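Local atomic coordinates of cytochrome P450 113A1 (Saccharopolyspora erythraea, PDB entry 2JJO), a protein that hydroxylates erythromycin D at C-12 of its macrolactone ring to give erythromycin C, using heme b, molecular oxygen and NADPH in antibiotic biosynthesis. Residues F69-T74 against E89-E94; T74-G79 against D309-T314; V170-D175 against F389-L394. The protein carries 1 engineered substitution. All blocks are in the same frame, centred on the assembly; numbering follows the deposited sequence.

Interaction 1 of 3, residues F69-T74 against E89-E94; sequences FSSDPT and EIDPPE. With EY5 (Erythromycin D), chain C.
The end of the B-C loop of the P450 fold, with Glu-89 and Asp-91, folds back on Ser-70 to Pro-73, which lead out of edge strand 69-70 of the mixed sheet. The carboxylate of Asp-91 holds the strand end with both oxygens, each through its syn lone pair. OD1 accepts from Ser-71 N at 2.8 Å in a nearly straight bond (169°). OD2 accepts from Ser-70 OG at 2.6 Å. With chi1 at 173° the hydroxyl of Ser-70 swings away from its own N, and OG also accepts from Asp-72 N at 3.0 Å, an ST turn. Asp-72 OD2 accepts from Thr-74 N, an Asx turn. Ser-71 points toward the loop, and its side chain lies close to the heme-binding residues Arg-293 and His-351. Beyond Ser-71 the backbones close up, and Asp-72 CB meets Glu-89 O at 3.3 Å. The extended side chain of Glu-89 then crosses the Pro-73 ring at about a right angle, with Glu-89 CD 3.6 Å from Pro-73 CD. That carries the carboxylate into the substrate pocket. Water 1 donates to Glu-89 OE1, while OE2 accepts from mycarose O5 of erythromycin D at 3.0 Å and from O6 at a very short 2.5 Å.

Interaction 2 of 3, residues T74-G79 against D309-T314; sequences TRVIEG and DVMVNT
Arg-75 and Asp-309 meet because the arginine first runs out straight and then bends. Its CG stands anti to the backbone N (chi1 171°), and the chain turns at chi3 (-66°). The extended part carries CD to 3.2 Å from Asp-309 OD1; the bend at chi3 then turns the guanidinium onto the same oxygen. Arg-75 NH1 donates to Asp-309 OD1 at 2.9 Å, with an angle of 165° at the hydrogen. This is a one-oxygen salt bridge. OD1 sits at the guanidinium edge, in its plane, and the two planar groups are nearly coplanar. NH1 approaches OD1 nearly in line with the C-O bond.

Both ionic residues are exposed, so the bridge lies at the protein surface. It ties the short 3-10 turn at the start of the B-C loop to the entry of strand 311-315, a member of the five-stranded mixed sheet of the P450 fold. The turn is closed by Ile-77 N to Thr-74 O at 3.0 Å.

Val-76 fills the inner side of the contact. Its CG1 lies over the backbone of Asp-309 and Val-310, 3.3 Å from Asp-309 O. Its other branch, CG2, reaches the strand proper, 4.2 Å from Met-311 CB, and the two side chains cross at about a right angle. Strand 290-295 backs this packing: Thr-294 touches both Arg-75 and Val-76, and Thr-295 OG1 accepts from Val-310 N. Met-311 also packs on the substrate-binding residue Gln-292, and its backbone pairs with that of Trp-51.

Interaction 3 of 3, residues V170-D175 against F389-L394; sequences VDIQMD and FEQIVL. With EY5 (Erythromycin D), chain C.
Met-174 and Ile-392 meet at the roof of the substrate pocket, where the F-G loop of the P450 fold packs on a turn near the C-terminus. That turn occupies the place of the sixth substrate recognition site of P450s. Both sides touch the desosamine sugar of erythromycin D. Ile-392 CD1 lies 3.7 Å from the sugar methyl C27, and Ile-172 CG2 is also 3.7 Å from C27. Met-174 SD is 3.6 Å from ring carbon C25. Val-393 CG1 reaches instead a methyl of the macrolactone, C33.

Behind this first shell the two segments bind each other. Met-174 bends at chi3 and sets CE against Ile-392 CG1 at 3.6 Å. The main polar link is Gln-391. Its CG sits between the backbone N and the carbonyl carbon (chi1 63°), and the chain is extended beyond CG, which brings NE2 to the carbonyls of Val-170 and Ile-172. NE2 spends two N-H bonds there. One goes to Ile-172 O at 2.6 Å, a short bond. The other goes to Val-170 O at 3.1 Å and comes from above that carbonyl plane, 37° out of it. Both acceptors lie in or near the amide plane, which fixes its rotation.

Val-393 N bonds back to Gln-391 O, and the positive phi of Ile-392 makes this a classic gamma turn. Ile-392 is the middle residue of the turn, and its CD1 is the atom on the sugar. Farther out, Val-170 CG1 packs on Phe-389 CD1 at 4.0 Å, and Phe-389 rests on Val-248 of helix 228-259. At the oxygen end of the amide, water 2 can donate to Gln-391 OE1, one of several acceptors in its reach, and it accepts from Met-174 N at 2.9 Å.

How the interactions relate
Interactions 1 and 2 are neighbours, with centres 11 Å apart. They share Thr-74, reach the same mixed sheet, and touch where Pro-73 CB packs on Met-311 CE at 3.9 Å. Interaction 3 stands apart, its centre 23 Å from that of interaction 1 and 19 Å from that of interaction 2. Erythromycin D joins interactions 1 and 3, which meet it at different sugars. They do not touch each other directly, and their nearest atoms are about 11 Å apart. Interaction 2 stays behind the pocket wall, with the Met-311 side chain about 6 Å from the ligand. The heme lies about 5 Å from the side chain of Ser-71 and about 8 Å from that of Val-393.

Interaction 1 of 3, residues F69-T74 against E89-E94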
loop_
_atom_site.group_PDB
_atom_site.type_symbol
_atom_site.label_atom_id
_atom_site.label_comp_id
_atom_site.label_asym_id
_atom_site.label_seq_id
_atom_site.Cartn_x
_atom_site.Cartn_y
_atom_site.Cartn_z
ATOM N N PHE A 69 -20.216 7.200 2.547
ATOM C CA PHE A 69 -19.102 7.086 1.612
ATOM C C PHE A 69 -18.740 5.624 1.446
ATOM O O PHE A 69 -17.910 5.071 2.185
ATOM C CB PHE A 69 -17.924 7.934 2.088
ATOM C CG PHE A 69 -18.289 9.362 2.357
ATOM C CD1 PHE A 69 -18.545 9.800 3.677
ATOM C CD2 PHE A 69 -18.380 10.280 1.303
ATOM C CE1 PHE A 69 -18.880 11.150 3.927
ATOM C CE2 PHE A 69 -18.716 11.630 1.542
ATOM C CZ PHE A 69 -18.979 12.054 2.857
ATOM N N SER A 70 -19.432 4.993 0.499
ATOM C CA SER A 70 -19.204 3.603 0.120
ATOM C C SER A 70 -17.800 3.385 -0.502
ATOM O O SER A 70 -17.254 4.260 -1.197
ATOM C CB SER A 70 -20.296 3.167 -0.868
ATOM O OG SER A 70 -20.024 1.874 -1.398
ATOM N N SER A 71 -17.219 2.220 -0.237
ATOM C CA SER A 71 -15.973 1.810 -0.883
ATOM C C SER A 71 -16.197 1.167 -2.272
ATOM O O SER A 71 -15.231 0.847 -2.959
ATOM C CB SER A 71 -15.212 0.840 0.022
ATOM O OG SER A 71 -14.740 1.526 1.171
ATOM N N ASP A 72 -17.455 0.960 -2.656
ATOM C CA ASP A 72 -17.801 0.380 -3.959
ATOM C C ASP A 72 -17.828 1.443 -5.074
ATOM O O ASP A 72 -18.695 2.317 -5.067
ATOM C CB ASP A 72 -19.158 -0.299 -3.847
ATOM C CG ASP A 72 -19.546 -1.058 -5.105
ATOM O OD1 ASP A 72 -20.669 -1.604 -5.117
ATOM O OD2 ASP A 72 -18.756 -1.105 -6.068
ATOM N N PRO A 73 -16.868 1.393 -6.026
ATOM C CA PRO A 73 -16.824 2.452 -7.065
ATOM C C PRO A 73 -17.903 2.268 -8.107
ATOM O O PRO A 73 -18.199 3.198 -8.856
ATOM C CB PRO A 73 -15.435 2.278 -7.714
ATOM C CG PRO A 73 -15.075 0.825 -7.441
ATOM C CD PRO A 73 -15.755 0.429 -6.155
ATOM N N THR A 74 -18.502 1.085 -8.137
ATOM C CA THR A 74 -19.252 0.690 -9.311
ATOM C C THR A 74 -20.538 1.494 -9.404
ATOM O O THR A 74 -21.016 1.752 -10.483
ATOM C CB THR A 74 -19.450 -0.851 -9.443
ATOM O OG1 THR A 74 -19.950 -1.366 -8.219
ATOM C CG2 THR A 74 -18.100 -1.597 -9.828
ATOM N N GLU A 89 -13.893 -3.220 -1.604
ATOM C CA GLU A 89 -15.047 -2.575 -2.258
ATOM C C GLU A 89 -16.413 -2.943 -1.670
ATOM O O GLU A 89 -17.455 -2.644 -2.268
ATOM C CB GLU A 89 -15.021 -2.824 -3.761
ATOM C CG GLU A 89 -13.795 -2.156 -4.435
ATOM C CD GLU A 89 -13.695 -2.465 -5.952
ATOM O OE1 GLU A 89 -14.497 -3.275 -6.455
ATOM O OE2 GLU A 89 -12.852 -1.841 -6.637
ATOM N N ILE A 90 -16.401 -3.559 -0.487
ATOM C CA ILE A 90 -17.643 -3.995 0.153
ATOM C C ILE A 90 -17.812 -3.216 1.419
ATOM O O ILE A 90 -16.795 -2.888 2.072
ATOM C CB ILE A 90 -17.641 -5.542 0.379
ATOM C CG1 ILE A 90 -17.651 -6.243 -0.975
ATOM C CG2 ILE A 90 -18.897 -6.016 1.177
ATOM C CD1 ILE A 90 -17.190 -7.727 -0.965
ATOM N N ASP A 91 -19.072 -2.877 1.754
ATOM C CA ASP A 91 -19.380 -2.066 2.943
ATOM C C ASP A 91 -20.058 -2.932 4.027
ATOM O O ASP A 91 -20.522 -4.049 3.758
ATOM C CB ASP A 91 -20.316 -0.883 2.604
ATOM C CG ASP A 91 -19.835 -0.030 1.420
ATOM O OD1 ASP A 91 -18.655 0.387 1.378
ATOM O OD2 ASP A 91 -20.664 0.285 0.550
ATOM N N PRO A 92 -20.112 -2.432 5.261
ATOM C CA PRO A 92 -20.989 -3.091 6.224
ATOM C C PRO A 92 -22.426 -3.150 5.690
ATOM O O PRO A 92 -22.830 -2.281 4.927
ATOM C CB PRO A 92 -20.905 -2.176 7.452
ATOM C CG PRO A 92 -19.516 -1.517 7.326
ATOM C CD PRO A 92 -19.389 -1.276 5.847
ATOM N N PRO A 93 -23.196 -4.173 6.074
ATOM C CA PRO A 93 -22.848 -5.275 6.974
ATOM C C PRO A 93 -22.102 -6.428 6.303
ATOM O O PRO A 93 -21.586 -7.286 7.009
ATOM C CB PRO A 93 -24.227 -5.732 7.486
ATOM C CG PRO A 93 -25.125 -5.535 6.286
ATOM C CD PRO A 93 -24.601 -4.255 5.621
ATOM N N GLU A 94 -22.039 -6.458 4.962
ATOM C CA GLU A 94 -21.345 -7.552 4.245
ATOM C C GLU A 94 -19.836 -7.664 4.538
ATOM O O GLU A 94 -19.314 -8.788 4.611
ATOM C CB GLU A 94 -21.543 -7.439 2.728
ATOM C CG GLU A 94 -22.987 -7.619 2.309
ATOM C CD GLU A 94 -23.831 -6.394 2.670
ATOM O OE1 GLU A 94 -23.362 -5.241 2.486
ATOM O OE2 GLU A 94 -24.964 -6.583 3.167
HETATM O O1 EY5 C . -4.942 -3.997 -4.149
HETATM C C1 EY5 C . -6.133 -3.686 -3.987
HETATM O O2 EY5 C . -6.607 -3.281 -2.705
HETATM C C13 EY5 C . -5.718 -3.366 -1.588
HETATM C C36 EY5 C . -6.500 -3.911 -0.397
HETATM C C37 EY5 C . -7.221 -5.183 -0.742
HETATM C C12 EY5 C . -5.183 -1.965 -1.335
HETATM C C35 EY5 C . -6.280 -0.916 -1.514
HETATM C C11 EY5 C . -3.977 -1.659 -2.240
HETATM O O12 EY5 C . -2.843 -2.516 -1.977
HETATM C C10 EY5 C . -3.495 -0.203 -2.139
HETATM C C34 EY5 C . -2.970 0.097 -0.715
HETATM C C2 EY5 C . -7.244 -3.688 -5.023
HETATM C C30 EY5 C . -7.492 -5.135 -5.443
HETATM C C3 EY5 C . -6.992 -2.726 -6.185
HETATM O O3 EY5 C . -8.230 -2.648 -6.933
HETATM C C14 EY5 C . -8.166 -2.632 -8.341
HETATM O O4 EY5 C . -8.671 -1.366 -8.775
HETATM C C18 EY5 C . -10.051 -1.108 -8.529
HETATM C C21 EY5 C . -10.369 0.298 -9.055
HETATM C C17 EY5 C . -10.851 -2.157 -9.271
HETATM O O6 EY5 C . -12.251 -1.935 -9.059
HETATM C C16 EY5 C . -10.473 -3.608 -8.904
HETATM C C19 EY5 C . -11.186 -4.558 -9.872
HETATM O O5 EY5 C . -10.980 -3.925 -7.605
HETATM C C15 EY5 C . -8.950 -3.813 -8.938
HETATM C C4 EY5 C . -6.505 -1.327 -5.718
HETATM C C31 EY5 C . -7.673 -0.441 -5.233
HETATM C C5 EY5 C . -5.617 -0.667 -6.786
HETATM C C6 EY5 C . -4.108 -0.940 -6.624
HETATM C C32 EY5 C . -3.369 -0.582 -7.910
HETATM O O10 EY5 C . -3.886 -2.357 -6.432
HETATM C C7 EY5 C . -3.611 -0.051 -5.454
HETATM C C8 EY5 C . -2.464 -0.565 -4.594
HETATM C C33 EY5 C . -1.119 -0.335 -5.300
HETATM C C9 EY5 C . -2.452 0.071 -3.223
HETATM O O11 EY5 C . -1.529 0.800 -2.943
HETATM O O7 EY5 C . -5.751 0.750 -6.810
HETATM C C22 EY5 C . -6.500 1.247 -7.919
HETATM O O9 EY5 C . -5.867 0.984 -9.167
HETATM C C26 EY5 C . -6.638 1.456 -10.277
HETATM C C27 EY5 C . -5.940 1.014 -11.538
HETATM C C25 EY5 C . -6.822 2.978 -10.213
HETATM C C24 EY5 C . -7.393 3.389 -8.839
HETATM N N1 EY5 C . -7.558 4.856 -8.596
HETATM C C29 EY5 C . -8.553 5.405 -9.530
HETATM C C28 EY5 C . -6.333 5.675 -8.640
HETATM C C23 EY5 C . -6.562 2.764 -7.722
HETATM O O8 EY5 C . -7.157 3.065 -6.452
HETATM O O HOH W 1 -17.047 -3.893 -6.533
#

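Interaction 2 of 3, residues T74-G79 against D309-T314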
loop_
_atom_site.group_PDB
_atom_site.type_symbol
_atom_site.label_atom_id
_atom_site.label_comp_id
_atom_site.label_asym_id
_atom_site.label_seq_id
_atom_site.Cartn_x
_atom_site.Cartn_y
_atom_site.Cartn_z
ATOM N N THR A 74 -18.502 1.085 -8.137
ATOM C CA THR A 74 -19.252 0.690 -9.311
ATOM C C THR A 74 -20.538 1.494 -9.404
ATOM O O THR A 74 -21.016 1.752 -10.483
ATOM C CB THR A 74 -19.450 -0.851 -9.443
ATOM O OG1 THR A 74 -19.950 -1.366 -8.219
ATOM C CG2 THR A 74 -18.100 -1.597 -9.828
ATOM N N ARG A 75 -21.026 1.963 -8.259
ATOM C CA ARG A 75 -22.151 2.901 -8.179
ATOM C C ARG A 75 -22.079 4.069 -9.176
ATOM O O ARG A 75 -23.108 4.520 -9.670
ATOM C CB ARG A 75 -22.230 3.457 -6.732
ATOM C CG ARG A 75 -23.208 4.613 -6.512
ATOM C CD ARG A 75 -23.284 5.069 -5.060
ATOM N NE ARG A 75 -23.850 4.034 -4.198
ATOM C CZ ARG A 75 -25.124 3.983 -3.805
ATOM N NH1 ARG A 75 -26.021 4.899 -4.200
ATOM N NH2 ARG A 75 -25.511 2.990 -3.016
ATOM N N VAL A 76 -20.866 4.565 -9.461
ATOM C CA VAL A 76 -20.695 5.743 -10.304
ATOM C C VAL A 76 -20.022 5.420 -11.629
ATOM O O VAL A 76 -19.645 6.330 -12.373
ATOM C CB VAL A 76 -19.844 6.839 -9.598
ATOM C CG1 VAL A 76 -20.346 7.055 -8.198
ATOM C CG2 VAL A 76 -18.358 6.447 -9.605
ATOM N N ILE A 77 -19.842 4.130 -11.915
ATOM C CA ILE A 77 -19.261 3.716 -13.176
ATOM C C ILE A 77 -20.395 3.175 -14.054
ATOM O O ILE A 77 -20.927 2.082 -13.819
ATOM C CB ILE A 77 -18.096 2.684 -12.996
ATOM C CG1 ILE A 77 -16.961 3.274 -12.118
ATOM C CG2 ILE A 77 -17.579 2.227 -14.357
ATOM C CD1 ILE A 77 -15.870 2.285 -11.627
ATOM N N GLU A 78 -20.749 3.954 -15.072
ATOM C CA GLU A 78 -21.873 3.635 -15.966
ATOM C C GLU A 78 -21.834 2.209 -16.472
ATOM O O GLU A 78 -20.891 1.802 -17.169
ATOM C CB GLU A 78 -21.935 4.601 -17.158
ATOM C CG GLU A 78 -22.963 4.207 -18.267
ATOM C CD GLU A 78 -24.440 4.392 -17.862
ATOM O OE1 GLU A 78 -24.729 5.239 -16.968
ATOM O OE2 GLU A 78 -25.322 3.694 -18.460
ATOM N N GLY A 79 -22.874 1.458 -16.126
ATOM C CA GLY A 79 -23.017 0.086 -16.592
ATOM C C GLY A 79 -22.180 -0.945 -15.863
ATOM O O GLY A 79 -22.200 -2.120 -16.233
ATOM N N ASP A 309 -24.209 9.828 -5.474
ATOM C CA ASP A 309 -23.689 9.019 -6.575
ATOM C C ASP A 309 -22.502 9.669 -7.272
ATOM O O ASP A 309 -22.415 9.661 -8.489
ATOM C CB ASP A 309 -24.812 8.646 -7.581
ATOM C CG ASP A 309 -25.947 7.896 -6.910
ATOM O OD1 ASP A 309 -25.640 6.953 -6.147
ATOM O OD2 ASP A 309 -27.131 8.275 -7.069
ATOM N N VAL A 310 -21.580 10.244 -6.514
ATOM C CA VAL A 310 -20.324 10.694 -7.159
ATOM C C VAL A 310 -19.137 10.081 -6.471
ATOM O O VAL A 310 -19.253 9.573 -5.366
ATOM C CB VAL A 310 -20.174 12.242 -7.206
ATOM C CG1 VAL A 310 -21.239 12.840 -8.089
ATOM C CG2 VAL A 310 -20.244 12.856 -5.796
ATOM N N MET A 311 -17.986 10.145 -7.136
ATOM C CA MET A 311 -16.746 9.673 -6.580
ATOM C C MET A 311 -16.059 10.761 -5.756
ATOM O O MET A 311 -16.015 11.916 -6.148
ATOM C CB MET A 311 -15.828 9.168 -7.705
ATOM C CG MET A 311 -14.528 8.512 -7.170
ATOM S SD MET A 311 -13.623 7.644 -8.459
ATOM C CE MET A 311 -14.326 5.995 -8.427
ATOM N N VAL A 312 -15.552 10.352 -4.608
ATOM C CA VAL A 312 -14.784 11.161 -3.701
ATOM C C VAL A 312 -13.360 10.577 -3.585
ATOM O O VAL A 312 -13.181 9.340 -3.432
ATOM C CB VAL A 312 -15.467 11.133 -2.318
ATOM C CG1 VAL A 312 -14.616 11.817 -1.242
ATOM C CG2 VAL A 312 -16.888 11.727 -2.427
ATOM N N ASN A 313 -12.366 11.461 -3.682
ATOM C CA ASN A 313 -10.978 11.130 -3.542
ATOM C C ASN A 313 -10.392 11.769 -2.262
ATOM O O ASN A 313 -10.231 13.012 -2.183
ATOM C CB ASN A 313 -10.239 11.613 -4.823
ATOM C CG ASN A 313 -8.809 11.098 -4.931
ATOM O OD1 ASN A 313 -7.858 11.876 -5.061
ATOM N ND2 ASN A 313 -8.644 9.799 -4.871
ATOM N N THR A 314 -10.060 10.911 -1.282
ATOM C CA THR A 314 -9.403 11.323 -0.038
ATOM C C THR A 314 -7.894 11.279 -0.192
ATOM O O THR A 314 -7.327 10.212 -0.460
ATOM C CB THR A 314 -9.813 10.454 1.197
ATOM O OG1 THR A 314 -9.437 9.088 1.014
ATOM C CG2 THR A 314 -11.331 10.492 1.452
#

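Interaction 3 of 3, residues V170-D175 against F389-L394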
loop_
_atom_site.group_PDB
_atom_site.type_symbol
_atom_site.label_atom_id
_atom_site.label_comp_id
_atom_site.label_asym_id
_atom_site.label_seq_id
_atom_site.Cartn_x
_atom_site.Cartn_y
_atom_site.Cartn_z
ATOM N N VAL A 170 -0.344 -1.077 -12.119
ATOM C CA VAL A 170 0.108 0.202 -11.577
ATOM C C VAL A 170 0.346 1.234 -12.673
ATOM O O VAL A 170 0.141 2.434 -12.439
ATOM C CB VAL A 170 1.350 0.051 -10.636
ATOM C CG1 VAL A 170 2.016 1.388 -10.393
ATOM C CG2 VAL A 170 0.907 -0.554 -9.327
ATOM N N ASP A 171 0.728 0.758 -13.868
ATOM C CA ASP A 171 0.977 1.628 -15.034
ATOM C C ASP A 171 -0.162 1.666 -16.096
ATOM O O ASP A 171 0.031 2.197 -17.179
ATOM C CB ASP A 171 2.311 1.259 -15.731
ATOM C CG ASP A 171 3.522 1.239 -14.775
ATOM O OD1 ASP A 171 3.366 1.463 -13.557
ATOM O OD2 ASP A 171 4.652 0.998 -15.262
ATOM N N ILE A 172 -1.334 1.133 -15.757
ATOM C CA ILE A 172 -2.492 1.141 -16.648
ATOM C C ILE A 172 -2.809 2.572 -17.120
ATOM O O ILE A 172 -2.710 3.526 -16.323
ATOM C CB ILE A 172 -3.698 0.444 -15.958
ATOM C CG1 ILE A 172 -4.674 -0.104 -16.995
ATOM C CG2 ILE A 172 -4.380 1.353 -14.865
ATOM C CD1 ILE A 172 -5.631 -1.037 -16.409
ATOM N N GLN A 173 -3.122 2.742 -18.410
ATOM C CA GLN A 173 -3.489 4.079 -18.895
ATOM C C GLN A 173 -4.785 4.485 -18.185
ATOM O O GLN A 173 -5.740 3.736 -18.156
ATOM C CB GLN A 173 -3.670 4.124 -20.413
ATOM C CG GLN A 173 -3.484 5.537 -21.015
ATOM C CD GLN A 173 -4.779 6.352 -20.943
ATOM O OE1 GLN A 173 -5.838 5.868 -21.363
ATOM N NE2 GLN A 173 -4.702 7.572 -20.385
ATOM N N MET A 174 -4.787 5.680 -17.602
ATOM C CA MET A 174 -5.835 6.091 -16.700
ATOM C C MET A 174 -5.910 7.615 -16.765
ATOM O O MET A 174 -4.905 8.290 -16.784
ATOM C CB MET A 174 -5.474 5.637 -15.283
ATOM C CG MET A 174 -6.378 6.176 -14.160
ATOM S SD MET A 174 -5.935 5.548 -12.549
ATOM C CE MET A 174 -4.604 6.587 -12.016
ATOM N N ASP A 175 -7.118 8.151 -16.841
ATOM C CA ASP A 175 -7.305 9.573 -16.646
ATOM C C ASP A 175 -8.521 9.730 -15.738
ATOM O O ASP A 175 -8.369 9.823 -14.529
ATOM C CB ASP A 175 -7.412 10.325 -17.990
ATOM C CG ASP A 175 -8.166 9.538 -19.040
ATOM O OD1 ASP A 175 -7.504 8.973 -19.945
ATOM O OD2 ASP A 175 -9.409 9.464 -18.940
ATOM N N PHE A 389 7.410 6.512 -9.803
ATOM C CA PHE A 389 6.112 6.123 -10.393
ATOM C C PHE A 389 5.319 7.371 -10.768
ATOM O O PHE A 389 5.284 8.338 -10.008
ATOM C CB PHE A 389 5.301 5.231 -9.452
ATOM C CG PHE A 389 5.912 3.884 -9.200
ATOM C CD1 PHE A 389 5.765 2.854 -10.132
ATOM C CD2 PHE A 389 6.566 3.596 -7.986
ATOM C CE1 PHE A 389 6.319 1.580 -9.898
ATOM C CE2 PHE A 389 7.100 2.306 -7.736
ATOM C CZ PHE A 389 6.984 1.307 -8.695
ATOM N N GLU A 390 4.680 7.344 -11.935
ATOM C CA GLU A 390 3.904 8.491 -12.442
ATOM C C GLU A 390 2.507 8.593 -11.780
ATOM O O GLU A 390 1.935 9.691 -11.638
ATOM C CB GLU A 390 3.752 8.440 -14.002
ATOM C CG GLU A 390 5.036 8.762 -14.823
ATOM C CD GLU A 390 5.525 10.232 -14.765
ATOM O OE1 GLU A 390 4.717 11.196 -14.745
ATOM O OE2 GLU A 390 6.761 10.425 -14.768
ATOM N N GLN A 391 1.970 7.462 -11.349
ATOM C CA GLN A 391 0.594 7.439 -10.874
ATOM C C GLN A 391 0.366 6.390 -9.796
ATOM O O GLN A 391 1.181 5.487 -9.596
ATOM C CB GLN A 391 -0.349 7.194 -12.056
ATOM C CG GLN A 391 -0.154 5.825 -12.742
ATOM C CD GLN A 391 -1.155 5.630 -13.854
ATOM O OE1 GLN A 391 -1.652 6.609 -14.428
ATOM N NE2 GLN A 391 -1.436 4.390 -14.188
ATOM N N ILE A 392 -0.759 6.542 -9.114
ATOM C CA ILE A 392 -1.316 5.550 -8.203
ATOM C C ILE A 392 -0.523 5.405 -6.890
ATOM O O ILE A 392 -1.099 5.499 -5.802
ATOM C CB ILE A 392 -1.576 4.173 -8.893
ATOM C CG1 ILE A 392 -2.587 4.342 -10.049
ATOM C CG2 ILE A 392 -2.135 3.151 -7.903
ATOM C CD1 ILE A 392 -2.869 3.051 -10.845
ATOM N N VAL A 393 0.782 5.140 -6.990
ATOM C CA VAL A 393 1.591 5.039 -5.760
ATOM C C VAL A 393 2.605 6.171 -5.686
ATOM O O VAL A 393 2.946 6.794 -6.695
ATOM C CB VAL A 393 2.332 3.686 -5.628
ATOM C CG1 VAL A 393 1.340 2.543 -5.458
ATOM C CG2 VAL A 393 3.288 3.451 -6.840
ATOM N N LEU A 394 3.115 6.373 -4.474
ATOM C CA LEU A 394 4.086 7.390 -4.201
ATOM C C LEU A 394 5.422 6.733 -3.874
ATOM O O LEU A 394 5.661 6.294 -2.737
ATOM C CB LEU A 394 3.579 8.252 -3.045
ATOM C CG LEU A 394 4.481 9.418 -2.661
ATOM C CD1 LEU A 394 4.430 10.524 -3.739
ATOM C CD2 LEU A 394 4.149 9.983 -1.268
HETATM O O1 EY5 C . -4.942 -3.997 -4.149
HETATM C C1 EY5 C . -6.133 -3.686 -3.987
HETATM O O2 EY5 C . -6.607 -3.281 -2.705
HETATM C C13 EY5 C . -5.718 -3.366 -1.588
HETATM C C36 EY5 C . -6.500 -3.911 -0.397
HETATM C C37 EY5 C . -7.221 -5.183 -0.742
HETATM C C12 EY5 C . -5.183 -1.965 -1.335
HETATM C C35 EY5 C . -6.280 -0.916 -1.514
HETATM C C11 EY5 C . -3.977 -1.659 -2.240
HETATM O O12 EY5 C . -2.843 -2.516 -1.977
HETATM C C10 EY5 C . -3.495 -0.203 -2.139
HETATM C C34 EY5 C . -2.970 0.097 -0.715
HETATM C C2 EY5 C . -7.244 -3.688 -5.023
HETATM C C30 EY5 C . -7.492 -5.135 -5.443
HETATM C C3 EY5 C . -6.992 -2.726 -6.185
HETATM O O3 EY5 C . -8.230 -2.648 -6.933
HETATM C C14 EY5 C . -8.166 -2.632 -8.341
HETATM O O4 EY5 C . -8.671 -1.366 -8.775
HETATM C C18 EY5 C . -10.051 -1.108 -8.529
HETATM C C21 EY5 C . -10.369 0.298 -9.055
HETATM C C17 EY5 C . -10.851 -2.157 -9.271
HETATM O O6 EY5 C . -12.251 -1.935 -9.059
HETATM C C16 EY5 C . -10.473 -3.608 -8.904
HETATM C C19 EY5 C . -11.186 -4.558 -9.872
HETATM O O5 EY5 C . -10.980 -3.925 -7.605
HETATM C C15 EY5 C . -8.950 -3.813 -8.938
HETATM C C4 EY5 C . -6.505 -1.327 -5.718
HETATM C C31 EY5 C . -7.673 -0.441 -5.233
HETATM C C5 EY5 C . -5.617 -0.667 -6.786
HETATM C C6 EY5 C . -4.108 -0.940 -6.624
HETATM C C32 EY5 C . -3.369 -0.582 -7.910
HETATM O O10 EY5 C . -3.886 -2.357 -6.432
HETATM C C7 EY5 C . -3.611 -0.051 -5.454
HETATM C C8 EY5 C . -2.464 -0.565 -4.594
HETATM C C33 EY5 C . -1.119 -0.335 -5.300
HETATM C C9 EY5 C . -2.452 0.071 -3.223
HETATM O O11 EY5 C . -1.529 0.800 -2.943
HETATM O O7 EY5 C . -5.751 0.750 -6.810
HETATM C C22 EY5 C . -6.500 1.247 -7.919
HETATM O O9 EY5 C . -5.867 0.984 -9.167
HETATM C C26 EY5 C . -6.638 1.456 -10.277
HETATM C C27 EY5 C . -5.940 1.014 -11.538
HETATM C C25 EY5 C . -6.822 2.978 -10.213
HETATM C C24 EY5 C . -7.393 3.389 -8.839
HETATM N N1 EY5 C . -7.558 4.856 -8.596
HETATM C C29 EY5 C . -8.553 5.405 -9.530
HETATM C C28 EY5 C . -6.333 5.675 -8.640
HETATM C C23 EY5 C . -6.562 2.764 -7.722
HETATM O O8 EY5 C . -7.157 3.065 -6.452
HETATM O O HOH W 2 -1.999 6.525 -17.180
#